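Penicillin binding protein 2X (Streptococcus thermophilus, PDB 5U47) probably acts as a divisome transpeptidase that forms peptide cross-links in septal peptidoglycan and is inactivated by beta-lactams through acylation of its active site. Local coordinates at residues L68-E72 with S73-K77; I114-S117 with V118-L122; T232-D235 with T236-E239; S303-N307 with N308-N312; A606-L609 with R610-L613. The protein carries 1 engineered substitution. All coordinates share one frame; numbering follows the deposited sequence.

Contact 1 (L68-E72 with S73-K77)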
loop_
_atom_site.group_PDB
_atom_site.type_symbol
_atom_site.label_atom_id
_atom_site.label_comp_id
_atom_site.label_asym_id
_atom_site.label_seq_id
_atom_site.Cartn_x
_atom_site.Cartn_y
_atom_site.Cartn_z
ATOM N N LEU A 68 31.594 33.295 28.590
ATOM C CA LEU A 68 31.243 32.170 27.701
ATOM C C LEU A 68 30.672 32.653 26.364
ATOM O O LEU A 68 30.312 31.835 25.502
ATOM C CB LEU A 68 30.255 31.237 28.403
ATOM C CG LEU A 68 30.738 30.665 29.752
ATOM C CD1 LEU A 68 29.639 29.855 30.447
ATOM C CD2 LEU A 68 31.985 29.809 29.565
ATOM N N TYR A 69 30.601 33.979 26.198
ATOM C CA TYR A 69 30.074 34.589 24.980
ATOM C C TYR A 69 31.218 34.924 24.031
ATOM O O TYR A 69 32.393 34.853 24.407
ATOM C CB TYR A 69 29.230 35.853 25.294
ATOM C CG TYR A 69 29.912 36.923 26.158
ATOM C CD1 TYR A 69 29.887 36.833 27.548
ATOM C CD2 TYR A 69 30.557 38.032 25.583
ATOM C CE1 TYR A 69 30.499 37.789 28.347
ATOM C CE2 TYR A 69 31.170 39.004 26.379
ATOM C CZ TYR A 69 31.135 38.873 27.759
ATOM O OH TYR A 69 31.726 39.800 28.572
ATOM N N VAL A 70 30.867 35.226 22.784
ATOM C CA VAL A 70 31.870 35.624 21.799
ATOM C C VAL A 70 32.211 37.089 22.111
ATOM O O VAL A 70 31.325 37.954 22.141
ATOM C CB VAL A 70 31.384 35.432 20.342
ATOM C CG1 VAL A 70 30.149 36.279 20.025
ATOM C CG2 VAL A 70 32.510 35.736 19.355
ATOM N N GLN A 71 33.484 37.361 22.362
ATOM C CA GLN A 71 33.887 38.716 22.730
ATOM C C GLN A 71 34.172 39.554 21.491
ATOM O O GLN A 71 34.540 39.008 20.438
ATOM C CB GLN A 71 35.108 38.666 23.644
ATOM C CG GLN A 71 34.908 37.778 24.858
ATOM C CD GLN A 71 36.048 37.877 25.850
ATOM O OE1 GLN A 71 36.501 38.973 26.185
ATOM N NE2 GLN A 71 36.502 36.729 26.345
ATOM N N GLU A 72 33.996 40.872 21.618
ATOM C CA GLU A 72 34.241 41.807 20.500
ATOM C C GLU A 72 35.672 41.725 19.968
ATOM O O GLU A 72 35.888 41.866 18.768
ATOM C CB GLU A 72 33.886 43.247 20.875
ATOM C CG GLU A 72 32.397 43.448 21.117
ATOM C CD GLU A 72 31.995 44.910 21.213
ATOM O OE1 GLU A 72 32.486 45.732 20.395
ATOM O OE2 GLU A 72 31.162 45.236 22.091
ATOM N N SER A 73 36.640 41.471 20.855
ATOM C CA SER A 73 38.037 41.304 20.426
ATOM C C SER A 73 38.182 40.166 19.397
ATOM O O SER A 73 39.124 40.155 18.606
ATOM C CB SER A 73 38.955 41.057 21.630
ATOM O OG SER A 73 38.572 39.912 22.373
ATOM N N GLN A 74 37.212 39.245 19.403
ATOM C CA GLN A 74 37.196 38.077 18.510
ATOM C C GLN A 74 36.245 38.177 17.310
ATOM O O GLN A 74 36.315 37.327 16.414
ATOM C CB GLN A 74 36.796 36.839 19.313
ATOM C CG GLN A 74 37.725 36.487 20.467
ATOM C CD GLN A 74 37.044 35.587 21.469
ATOM O OE1 GLN A 74 35.938 35.884 21.930
ATOM N NE2 GLN A 74 37.704 34.497 21.834
ATOM N N PHE A 75 35.345 39.165 17.302
ATOM C CA PHE A 75 34.381 39.351 16.189
ATOM C C PHE A 75 35.003 39.212 14.782
ATOM O O PHE A 75 34.473 38.492 13.923
ATOM C CB PHE A 75 33.706 40.729 16.323
ATOM C CG PHE A 75 32.512 40.763 17.247
ATOM C CD1 PHE A 75 32.350 39.849 18.294
ATOM C CD2 PHE A 75 31.566 41.775 17.107
ATOM C CE1 PHE A 75 31.244 39.918 19.136
ATOM C CE2 PHE A 75 30.467 41.855 17.959
ATOM C CZ PHE A 75 30.306 40.922 18.974
ATOM N N ASP A 76 36.129 39.892 14.570
ATOM C CA ASP A 76 36.836 39.881 13.286
ATOM C C ASP A 76 37.358 38.496 12.901
ATOM O O ASP A 76 37.333 38.134 11.727
ATOM C CB ASP A 76 38.019 40.863 13.320
ATOM C CG ASP A 76 38.736 40.970 11.978
ATOM O OD1 ASP A 76 38.078 41.304 10.965
ATOM O OD2 ASP A 76 39.962 40.736 11.940
ATOM N N LYS A 77 37.862 37.740 13.877
ATOM C CA LYS A 77 38.376 36.396 13.586
ATOM C C LYS A 77 37.218 35.459 13.203
ATOM O O LYS A 77 37.357 34.613 12.310
ATOM C CB LYS A 77 39.192 35.844 14.759
ATOM C CG LYS A 77 39.747 34.437 14.549
ATOM C CD LYS A 77 40.494 34.290 13.222
ATOM C CE LYS A 77 41.046 32.886 13.049
ATOM N NZ LYS A 77 41.660 32.701 11.709
#
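Phe75 folds back from the first turn of helix 72-86 onto Val70 and Glu72, at the point where a loop of the dimerisation domain runs into that helix. The tight half lies here. Glu72 CA sits over one face of the Phe75 ring, 3.8 Å from its centroid, a CH-pi contact displaced toward the rim. Val70 O lies at the ring's edge near Phe75 CE1; the methyl Val70 CG1 touches CE1 too, at 3.9 Å, the two side chains crossing at about a right angle. Leu94 and Leu97 of helix 90-97 also pack on Phe75, and Leu97 on Val70, so the buried part of this corner joins helices 72-86 and 90-97.

The other half is looser and faces solvent. Glu72 and Ser73 are exposed. The Glu72 chain has CG beside its backbone N (chi1 -66°) and runs out extended, brushing the ring with CG before its carboxylate leaves for a weak, long pairing with Arg98.

Gln71 and Gln74 exchange two bonds, one backbone to backbone and one to the Gln74 side chain. Gln74 N donates to Gln71 O at 2.9 Å from well above the carbonyl plane. Gln71 O also receives a weak bond from Phe75 N. In return, Gln74 OE1 accepts Gln71 N at 2.9 Å, in the plane of the amide carbonyl, with an N-H...O angle of 156°.

Contact 2 (I114-S117 with V118-L122)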
loop_
_atom_site.group_PDB
_atom_site.type_symbol
_atom_site.label_atom_id
_atom_site.label_comp_id
_atom_site.label_asym_id
_atom_site.label_seq_id
_atom_site.Cartn_x
_atom_site.Cartn_y
_atom_site.Cartn_z
ATOM N N ILE A 114 23.871 23.510 7.211
ATOM C CA ILE A 114 25.281 23.169 7.213
ATOM C C ILE A 114 25.427 21.681 7.460
ATOM O O ILE A 114 24.825 21.147 8.396
ATOM C CB ILE A 114 26.023 23.928 8.344
ATOM C CG1 ILE A 114 25.848 25.436 8.176
ATOM C CG2 ILE A 114 27.492 23.525 8.370
ATOM C CD1 ILE A 114 26.308 26.256 9.370
ATOM N N THR A 115 26.239 21.018 6.642
ATOM C CA THR A 115 26.475 19.588 6.796
ATOM C C THR A 115 27.267 19.307 8.060
ATOM O O THR A 115 27.872 20.208 8.649
ATOM C CB THR A 115 27.287 19.020 5.622
ATOM O OG1 THR A 115 28.581 19.649 5.588
ATOM C CG2 THR A 115 26.558 19.249 4.287
ATOM N N TYR A 116 27.284 18.042 8.447
ATOM C CA TYR A 116 28.010 17.585 9.628
ATOM C C TYR A 116 29.530 17.802 9.498
ATOM O O TYR A 116 30.179 18.261 10.438
ATOM C CB TYR A 116 27.683 16.111 9.897
ATOM C CG TYR A 116 28.502 15.459 10.986
ATOM C CD1 TYR A 116 28.184 15.648 12.342
ATOM C CD2 TYR A 116 29.575 14.619 10.673
ATOM C CE1 TYR A 116 28.930 15.042 13.348
ATOM C CE2 TYR A 116 30.319 14.000 11.680
ATOM C CZ TYR A 116 29.991 14.218 13.012
ATOM O OH TYR A 116 30.724 13.611 14.008
ATOM N N SER A 117 30.083 17.484 8.329
ATOM C CA SER A 117 31.527 17.637 8.091
ATOM C C SER A 117 31.983 19.089 8.231
ATOM O O SER A 117 33.023 19.365 8.841
ATOM C CB SER A 117 31.904 17.102 6.702
ATOM O OG SER A 117 33.316 17.094 6.516
ATOM N N VAL A 118 31.215 20.015 7.665
ATOM C CA VAL A 118 31.558 21.437 7.752
ATOM C C VAL A 118 31.395 21.938 9.202
ATOM O O VAL A 118 32.221 22.723 9.692
ATOM C CB VAL A 118 30.711 22.282 6.776
ATOM C CG1 VAL A 118 30.994 23.767 6.949
ATOM C CG2 VAL A 118 30.973 21.860 5.331
ATOM N N LYS A 119 30.334 21.484 9.881
ATOM C CA LYS A 119 30.094 21.859 11.284
ATOM C C LYS A 119 31.294 21.447 12.149
ATOM O O LYS A 119 31.831 22.264 12.919
ATOM C CB LYS A 119 28.781 21.231 11.799
ATOM C CG LYS A 119 28.384 21.614 13.222
ATOM C CD LYS A 119 28.910 20.678 14.305
ATOM C CE LYS A 119 28.092 19.402 14.402
ATOM N NZ LYS A 119 28.578 18.532 15.509
ATOM N N GLU A 120 31.712 20.185 12.009
ATOM C CA GLU A 120 32.874 19.652 12.741
ATOM C C GLU A 120 34.154 20.447 12.458
ATOM O O GLU A 120 34.954 20.676 13.350
ATOM C CB GLU A 120 33.074 18.161 12.421
ATOM C CG GLU A 120 32.032 17.252 13.065
ATOM C CD GLU A 120 32.188 17.189 14.567
ATOM O OE1 GLU A 120 33.321 16.906 15.024
ATOM O OE2 GLU A 120 31.189 17.419 15.285
ATOM N N ASP A 121 34.329 20.857 11.209
ATOM C CA ASP A 121 35.467 21.670 10.798
ATOM C C ASP A 121 35.361 23.031 11.499
ATOM O O ASP A 121 36.309 23.463 12.166
ATOM C CB ASP A 121 35.479 21.815 9.261
ATOM C CG ASP A 121 36.681 22.586 8.739
ATOM O OD1 ASP A 121 37.533 23.023 9.524
ATOM O OD2 ASP A 121 36.770 22.758 7.511
ATOM N N LEU A 122 34.201 23.683 11.376
ATOM C CA LEU A 122 33.963 24.976 12.051
ATOM C C LEU A 122 34.218 24.889 13.554
ATOM O O LEU A 122 34.875 25.763 14.109
ATOM C CB LEU A 122 32.533 25.492 11.825
ATOM C CG LEU A 122 32.176 26.222 10.526
ATOM C CD1 LEU A 122 30.669 26.364 10.376
ATOM C CD2 LEU A 122 32.824 27.591 10.488
#
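Tyr116 and Glu120 lie one turn apart at the start of helix 116-128, which opens with Thr115 as its N-cap. With CG anti to the backbone N (chi1 172°) the Tyr116 ring leans toward the following turn, over Glu120. Glu120 lays CG over one face, 3.8 Å from the Tyr116 centroid, a CH-pi contact offset toward the rim; the bend at its second torsion then carries the carboxylate on above the same face toward the hydroxyl end, the two planes 24° apart. Lys119 comes round obliquely to the same ring and binds Glu120 OE2 through NZ at 2.8 Å, using the anti lone pair of that oxygen; the lysine also makes a cation-pi contact with Tyr50.

On the inner side, Ile114 and Val118 cross at about a right angle, CG2 against CG1 at 3.8 Å. Farther along, Ile114 CD1 only grazes Leu122 CD1, and both residues reach helix 72-86, joining helix 116-128 to it. Asp121, pointing elsewhere, forms a salt bridge with Lys85 of that helix.

The cap itself is slack: Thr115 OG1 accepts a weak bond from Val118 N at 3.4 Å, while the methyl Val118 CG2 touches that same OG1 at 3.3 Å.

Contact 3 (T232-D235 with T236-E239)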
loop_
_atom_site.group_PDB
_atom_site.type_symbol
_atom_site.label_atom_id
_atom_site.label_comp_id
_atom_site.label_asym_id
_atom_site.label_seq_id
_atom_site.Cartn_x
_atom_site.Cartn_y
_atom_site.Cartn_z
ATOM N N THR A 232 9.387 4.486 -15.348
ATOM C CA THR A 232 9.748 4.849 -16.711
ATOM C C THR A 232 8.679 4.403 -17.706
ATOM O O THR A 232 8.252 5.194 -18.546
ATOM C CB THR A 232 11.085 4.211 -17.103
ATOM O OG1 THR A 232 12.082 4.581 -16.152
ATOM C CG2 THR A 232 11.502 4.618 -18.502
ATOM N N GLN A 233 8.234 3.155 -17.612
ATOM C CA GLN A 233 7.213 2.663 -18.548
ATOM C C GLN A 233 5.860 3.305 -18.338
ATOM O O GLN A 233 5.134 3.491 -19.303
ATOM C CB GLN A 233 7.087 1.137 -18.523
ATOM C CG GLN A 233 8.369 0.456 -18.889
ATOM C CD GLN A 233 8.895 0.941 -20.220
ATOM O OE1 GLN A 233 9.990 1.435 -20.277
ATOM N NE2 GLN A 233 8.065 0.869 -21.288
ATOM N N MET A 234 5.541 3.664 -17.090
ATOM C CA MET A 234 4.291 4.331 -16.804
ATOM C C MET A 234 4.292 5.742 -17.402
ATOM O O MET A 234 3.263 6.199 -17.875
ATOM C CB MET A 234 4.033 4.401 -15.303
ATOM C CG MET A 234 2.595 4.637 -14.980
ATOM S SD MET A 234 1.570 3.215 -15.471
ATOM C CE MET A 234 0.103 3.790 -14.649
ATOM N N ASP A 235 5.433 6.431 -17.359
ATOM C CA ASP A 235 5.527 7.761 -17.985
ATOM C C ASP A 235 5.244 7.654 -19.468
ATOM O O ASP A 235 4.526 8.487 -20.018
ATOM C CB ASP A 235 6.905 8.404 -17.813
ATOM C CG ASP A 235 7.177 8.861 -16.400
ATOM O OD1 ASP A 235 6.232 9.006 -15.576
ATOM O OD2 ASP A 235 8.359 9.084 -16.119
ATOM N N THR A 236 5.807 6.636 -20.116
ATOM C CA THR A 236 5.560 6.458 -21.557
ATOM C C THR A 236 4.081 6.167 -21.833
ATOM O O THR A 236 3.508 6.652 -22.825
ATOM C CB THR A 236 6.412 5.334 -22.141
ATOM O OG1 THR A 236 7.780 5.582 -21.812
ATOM C CG2 THR A 236 6.263 5.258 -23.690
ATOM N N PHE A 237 3.471 5.374 -20.953
ATOM C CA PHE A 237 2.073 4.986 -21.086
ATOM C C PHE A 237 1.181 6.235 -20.978
ATOM O O PHE A 237 0.221 6.388 -21.743
ATOM C CB PHE A 237 1.756 3.919 -20.028
ATOM C CG PHE A 237 0.330 3.415 -20.027
ATOM C CD1 PHE A 237 -0.140 2.590 -21.040
ATOM C CD2 PHE A 237 -0.507 3.675 -18.944
ATOM C CE1 PHE A 237 -1.438 2.089 -21.008
ATOM C CE2 PHE A 237 -1.802 3.173 -18.913
ATOM C CZ PHE A 237 -2.265 2.376 -19.946
ATOM N N MET A 238 1.515 7.136 -20.055
ATOM C CA MET A 238 0.761 8.387 -19.905
ATOM C C MET A 238 0.935 9.302 -21.113
ATOM O O MET A 238 0.001 9.994 -21.489
ATOM C CB MET A 238 1.177 9.146 -18.650
ATOM C CG MET A 238 0.887 8.419 -17.360
ATOM S SD MET A 238 -0.778 7.734 -17.299
ATOM C CE MET A 238 -1.729 9.253 -17.396
ATOM N N GLU A 239 2.134 9.327 -21.690
ATOM C CA GLU A 239 2.365 10.130 -22.895
ATOM C C GLU A 239 1.478 9.611 -24.024
ATOM O O GLU A 239 0.884 10.385 -24.749
ATOM C CB GLU A 239 3.826 10.091 -23.310
ATOM C CG GLU A 239 4.735 10.788 -22.318
ATOM C CD GLU A 239 6.217 10.554 -22.572
ATOM O OE1 GLU A 239 6.579 9.826 -23.540
ATOM O OE2 GLU A 239 7.018 11.104 -21.783
HETATM O O HOH W 1 9.549 7.321 -19.844
HETATM O O HOH W 2 9.844 3.764 -22.034
#
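The Phe237 ring is met by Met234 from one turn earlier in helix 224-241, a Met-aromatic contact on the side of the helix that packs on the central antiparallel sheet of the penicillin-recognising fold. The sulfur approaches obliquely: Met234 SD is 5.2 Å from the ring centroid and 58° off the ring normal. The two side chains lie side by side and point the same way, and the nearest pair is SD with Phe237 CD2 at 4.1 Å. Both leave the helix with CG anti to the backbone N, and Met234 then bends at its second torsion (chi2 66°), which brings the sulfur within reach of Phe237 CD2. Val545 and Val547 of strand 541-548 and Val561 of helix 558-572 also pack on the ring, while Met234 also reaches strands 245-252 and 258-264.

The other flat groups lie away from the ring. The amide of Gln233 donates through NE2 to Thr560 O of helix 558-572, and the carboxylate of Asp235 pairs through OD1 with Arg264 of strand 258-264. These polar groups thus join the helix to its neighbours beside this apolar contact.

The backbone carries the regular i to i+4 ladder, from Thr236 N on Thr232 O to Glu239 N on Asp235 O. Around Thr236 two waters add a second layer. One donates to Thr232 O and also bonds Thr236 OG1; the other donates to Gln233 OE1 at 2.9 Å and bonds the same Thr236 OG1 at 2.8 Å.

Contact 4 (S303-N307 with N308-N312)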
loop_
_atom_site.group_PDB
_atom_site.type_symbol
_atom_site.label_atom_id
_atom_site.label_comp_id
_atom_site.label_asym_id
_atom_site.label_seq_id
_atom_site.Cartn_x
_atom_site.Cartn_y
_atom_site.Cartn_z
ATOM N N SER A 303 -14.881 -17.571 -12.809
ATOM C CA SER A 303 -14.404 -18.546 -11.816
ATOM C C SER A 303 -15.563 -19.111 -11.005
ATOM O O SER A 303 -15.559 -20.291 -10.659
ATOM C CB SER A 303 -13.356 -17.957 -10.866
ATOM O OG SER A 303 -13.908 -17.012 -9.965
ATOM N N ALA A 304 -16.531 -18.250 -10.693
ATOM C CA ALA A 304 -17.717 -18.644 -9.930
ATOM C C ALA A 304 -18.604 -19.585 -10.750
ATOM O O ALA A 304 -19.108 -20.589 -10.240
ATOM C CB ALA A 304 -18.503 -17.417 -9.497
ATOM N N ALA A 305 -18.793 -19.248 -12.023
ATOM C CA ALA A 305 -19.590 -20.086 -12.913
ATOM C C ALA A 305 -18.972 -21.473 -13.024
ATOM O O ALA A 305 -19.692 -22.481 -13.000
ATOM C CB ALA A 305 -19.710 -19.449 -14.290
ATOM N N ILE A 306 -17.647 -21.534 -13.144
ATOM C CA ILE A 306 -16.961 -22.827 -13.252
ATOM C C ILE A 306 -17.084 -23.588 -11.937
ATOM O O ILE A 306 -17.403 -24.785 -11.934
ATOM C CB ILE A 306 -15.489 -22.666 -13.674
ATOM C CG1 ILE A 306 -15.431 -22.122 -15.113
ATOM C CG2 ILE A 306 -14.756 -24.005 -13.574
ATOM C CD1 ILE A 306 -14.050 -21.700 -15.573
ATOM N N ASN A 307 -16.856 -22.883 -10.829
ATOM C CA ASN A 307 -16.946 -23.477 -9.492
ATOM C C ASN A 307 -18.386 -23.946 -9.145
ATOM O O ASN A 307 -18.558 -24.916 -8.426
ATOM C CB ASN A 307 -16.477 -22.498 -8.420
ATOM C CG ASN A 307 -16.074 -23.203 -7.148
ATOM O OD1 ASN A 307 -15.108 -23.966 -7.142
ATOM N ND2 ASN A 307 -16.793 -22.952 -6.064
ATOM N N ASN A 308 -19.392 -23.232 -9.649
ATOM C CA ASN A 308 -20.804 -23.552 -9.401
ATOM C C ASN A 308 -21.264 -24.758 -10.216
ATOM O O ASN A 308 -22.309 -25.326 -9.930
ATOM C CB ASN A 308 -21.684 -22.345 -9.779
ATOM C CG ASN A 308 -23.110 -22.466 -9.281
ATOM O OD1 ASN A 308 -23.346 -22.737 -8.105
ATOM N ND2 ASN A 308 -24.080 -22.219 -10.174
ATOM N N GLY A 309 -20.485 -25.134 -11.231
ATOM C CA GLY A 309 -20.848 -26.216 -12.133
ATOM C C GLY A 309 -21.801 -25.740 -13.229
ATOM O O GLY A 309 -22.360 -26.558 -13.963
ATOM N N SER A 310 -21.976 -24.421 -13.361
ATOM C CA SER A 310 -22.913 -23.853 -14.344
ATOM C C SER A 310 -22.206 -23.141 -15.513
ATOM O O SER A 310 -22.599 -22.033 -15.933
ATOM C CB SER A 310 -23.907 -22.918 -13.640
ATOM O OG SER A 310 -23.241 -21.872 -12.955
ATOM N N PHE A 311 -21.160 -23.789 -16.029
ATOM C CA PHE A 311 -20.430 -23.272 -17.172
ATOM C C PHE A 311 -20.174 -24.383 -18.185
ATOM O O PHE A 311 -19.438 -25.327 -17.916
ATOM C CB PHE A 311 -19.102 -22.648 -16.750
ATOM C CG PHE A 311 -18.337 -22.050 -17.891
ATOM C CD1 PHE A 311 -18.627 -20.772 -18.341
ATOM C CD2 PHE A 311 -17.341 -22.767 -18.530
ATOM C CE1 PHE A 311 -17.930 -20.215 -19.401
ATOM C CE2 PHE A 311 -16.642 -22.216 -19.586
ATOM C CZ PHE A 311 -16.939 -20.942 -20.027
ATOM N N ASN A 312 -20.823 -24.271 -19.338
ATOM C CA ASN A 312 -20.589 -25.176 -20.440
ATOM C C ASN A 312 -19.866 -24.285 -21.444
ATOM O O ASN A 312 -20.490 -23.397 -22.028
ATOM C CB ASN A 312 -21.897 -25.712 -20.995
ATOM C CG ASN A 312 -21.685 -26.754 -22.075
ATOM O OD1 ASN A 312 -20.643 -26.786 -22.742
ATOM N ND2 ASN A 312 -22.677 -27.614 -22.256
#
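Ala304, Ala305 and Ile306 offer their carbonyls to Asn308, Ser310 and Gly309 in backbone hydrogen bonds. Asn308 N bonds Ala304 O at 2.7 Å in the usual helical way. Ser310 N reaches Ala305 O at 3.0 Å, almost in line with the C=O bond, and Gly309 N binds Ile306 O at 3.2 Å from well above the carbonyl plane.

A side-chain bond also spans the turn. Asn308 ND2 donates to Ser310 OG at 2.9 Å, nearly straight at 170°, with the hydroxyl in the amide plane. Asn307 looks elsewhere, its amide held by Tyr374 and by Ser462 N.

The apolar part is formed as the chain doubles back. Ile306 and Phe311 run side by side, Ile306 CG1 lying 4.0 Å from Phe311 CD2 and oblique to the ring, and Phe311 CB rests on Ala305 CB. Tyr472 of helix 463-478 meets Phe311 edge-to-face, and Leu362 of helix 356-366 touches it as well.

Gly309, with its positive phi of 82°, is where the chain leaves the helix: a Schellman motif with an apolar contact across it, ending the helix whose start bears the SxxK sequence probably belonging to the transpeptidase active site.

Contact 5 (A606-L609 with R610-L613)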
loop_
_atom_site.group_PDB
_atom_site.type_symbol
_atom_site.label_atom_id
_atom_site.label_comp_id
_atom_site.label_asym_id
_atom_site.label_seq_id
_atom_site.Cartn_x
_atom_site.Cartn_y
_atom_site.Cartn_z
ATOM N N ALA A 606 -7.420 -4.240 13.507
ATOM C CA ALA A 606 -6.892 -5.239 12.561
ATOM C C ALA A 606 -5.765 -4.636 11.716
ATOM O O ALA A 606 -4.729 -5.276 11.496
ATOM C CB ALA A 606 -8.000 -5.794 11.679
ATOM N N ASN A 607 -5.980 -3.402 11.278
ATOM C CA ASN A 607 -5.015 -2.653 10.476
ATOM C C ASN A 607 -3.687 -2.479 11.237
ATOM O O ASN A 607 -2.613 -2.677 10.669
ATOM C CB ASN A 607 -5.620 -1.286 10.119
ATOM C CG ASN A 607 -4.921 -0.619 8.963
ATOM O OD1 ASN A 607 -4.765 -1.209 7.892
ATOM N ND2 ASN A 607 -4.536 0.629 9.154
ATOM N N THR A 608 -3.782 -2.107 12.518
ATOM C CA THR A 608 -2.630 -1.954 13.416
ATOM C C THR A 608 -1.898 -3.278 13.616
ATOM O O THR A 608 -0.689 -3.331 13.548
ATOM C CB THR A 608 -3.092 -1.375 14.770
ATOM O OG1 THR A 608 -3.587 -0.057 14.531
ATOM C CG2 THR A 608 -1.959 -1.299 15.784
ATOM N N LEU A 609 -2.646 -4.346 13.832
ATOM C CA LEU A 609 -2.054 -5.670 14.005
ATOM C C LEU A 609 -1.229 -6.102 12.782
ATOM O O LEU A 609 -0.148 -6.688 12.944
ATOM C CB LEU A 609 -3.139 -6.701 14.289
ATOM C CG LEU A 609 -3.768 -6.602 15.680
ATOM C CD1 LEU A 609 -5.013 -7.475 15.778
ATOM C CD2 LEU A 609 -2.753 -6.957 16.757
ATOM N N ARG A 610 -1.743 -5.845 11.573
ATOM C CA ARG A 610 -0.982 -6.174 10.347
ATOM C C ARG A 610 0.283 -5.336 10.185
ATOM O O ARG A 610 1.273 -5.815 9.632
ATOM C CB ARG A 610 -1.843 -6.060 9.081
ATOM C CG ARG A 610 -2.890 -7.141 9.010
ATOM C CD ARG A 610 -3.400 -7.331 7.600
ATOM N NE ARG A 610 -4.287 -8.475 7.586
ATOM C CZ ARG A 610 -5.596 -8.449 7.806
ATOM N NH1 ARG A 610 -6.242 -7.314 8.048
ATOM N NH2 ARG A 610 -6.265 -9.601 7.785
ATOM N N GLN A 611 0.271 -4.095 10.665
ATOM C CA GLN A 611 1.495 -3.279 10.655
ATOM C C GLN A 611 2.593 -3.935 11.486
ATOM O O GLN A 611 3.791 -3.742 11.223
ATOM C CB GLN A 611 1.207 -1.891 11.203
ATOM C CG GLN A 611 0.258 -1.106 10.305
ATOM C CD GLN A 611 -0.235 0.177 10.927
ATOM O OE1 GLN A 611 0.034 0.458 12.096
ATOM N NE2 GLN A 611 -0.969 0.961 10.154
ATOM N N ASN A 612 2.162 -4.714 12.482
ATOM C CA ASN A 612 3.044 -5.423 13.379
ATOM C C ASN A 612 3.199 -6.897 12.992
ATOM O O ASN A 612 3.696 -7.703 13.778
ATOM C CB ASN A 612 2.578 -5.237 14.833
ATOM C CG ASN A 612 2.741 -3.796 15.296
ATOM O OD1 ASN A 612 3.831 -3.400 15.741
ATOM N ND2 ASN A 612 1.678 -2.987 15.141
ATOM N N LEU A 613 2.787 -7.211 11.774
ATOM C CA LEU A 613 2.931 -8.524 11.179
ATOM C C LEU A 613 2.101 -9.660 11.805
ATOM O O LEU A 613 2.391 -10.841 11.614
ATOM C CB LEU A 613 4.411 -8.887 11.024
ATOM C CG LEU A 613 5.242 -7.825 10.275
ATOM C CD1 LEU A 613 6.598 -8.398 9.946
ATOM C CD2 LEU A 613 4.559 -7.389 8.979
HETATM O O HOH W 3 -1.413 1.863 13.834
#
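Thr608 and Asn612 lie side by side at the last turn of helix 602-611, pointing the same way. Asn612 folds back with CG beside its backbone N (chi1 -67°) and donates from ND2 to Thr608 O at 2.9 Å. The carbonyl oxygen lies close to the amide plane of Asn612, though the nitrogen stands above the plane of the carbonyl. Asn612 N adds only a weak bond to the same oxygen, and another weak one to Leu609 O, so the side chain supplies the firmer grip where the helical pattern fades. Earlier in the turn the bonds are regular: Arg610 N reaches Ala606 O at 3.0 Å and Gln611 N reaches Asn607 O at 3.2 Å.

A water forms the next layer. It donates to Gln611 OE1 at 2.7 Å and also bonds Thr608 OG1 at 3.0 Å, bridging two side chains one turn apart; Thr608 OG1 is further bonded to Glu604 O.

Farther out, Arg610 runs extended from CG to NE, and Gln611 NE2 binds Gly387 O. Leu609 turns into this PASTA domain, onto Ile642 and Ile644 of strand 641-646.

Leu613, with positive phi, completes a Schellman motif: Leu613 N bonds Arg610 O, and the next backbone N bonds Leu609 O. The salt bridge of Arg610 with Glu455 and its bond to Arg385 O link the PASTA helix to the transpeptidase domain, a tie probably partly electrostatic.

How the contacts relate
From the N terminus the five contacts follow in series, and none nests within or crosses another. Each is local, spanning a helical turn or a helix end. Contact 1 closes the loop entering helix 72-86 and contact 2 starts helix 116-128; both belong to the dimerisation domain, their centres about 20 Å apart. Contact 3 fastens helix 224-241 to the central sheet. Contact 4 turns the chain out of helix 297-308 within the transpeptidase domain, on the opposite side of the chain's centre from contact 1, about 87 Å between centres. Contact 5 ends a PASTA helix, with its centre about 36 Å from that of contact 4.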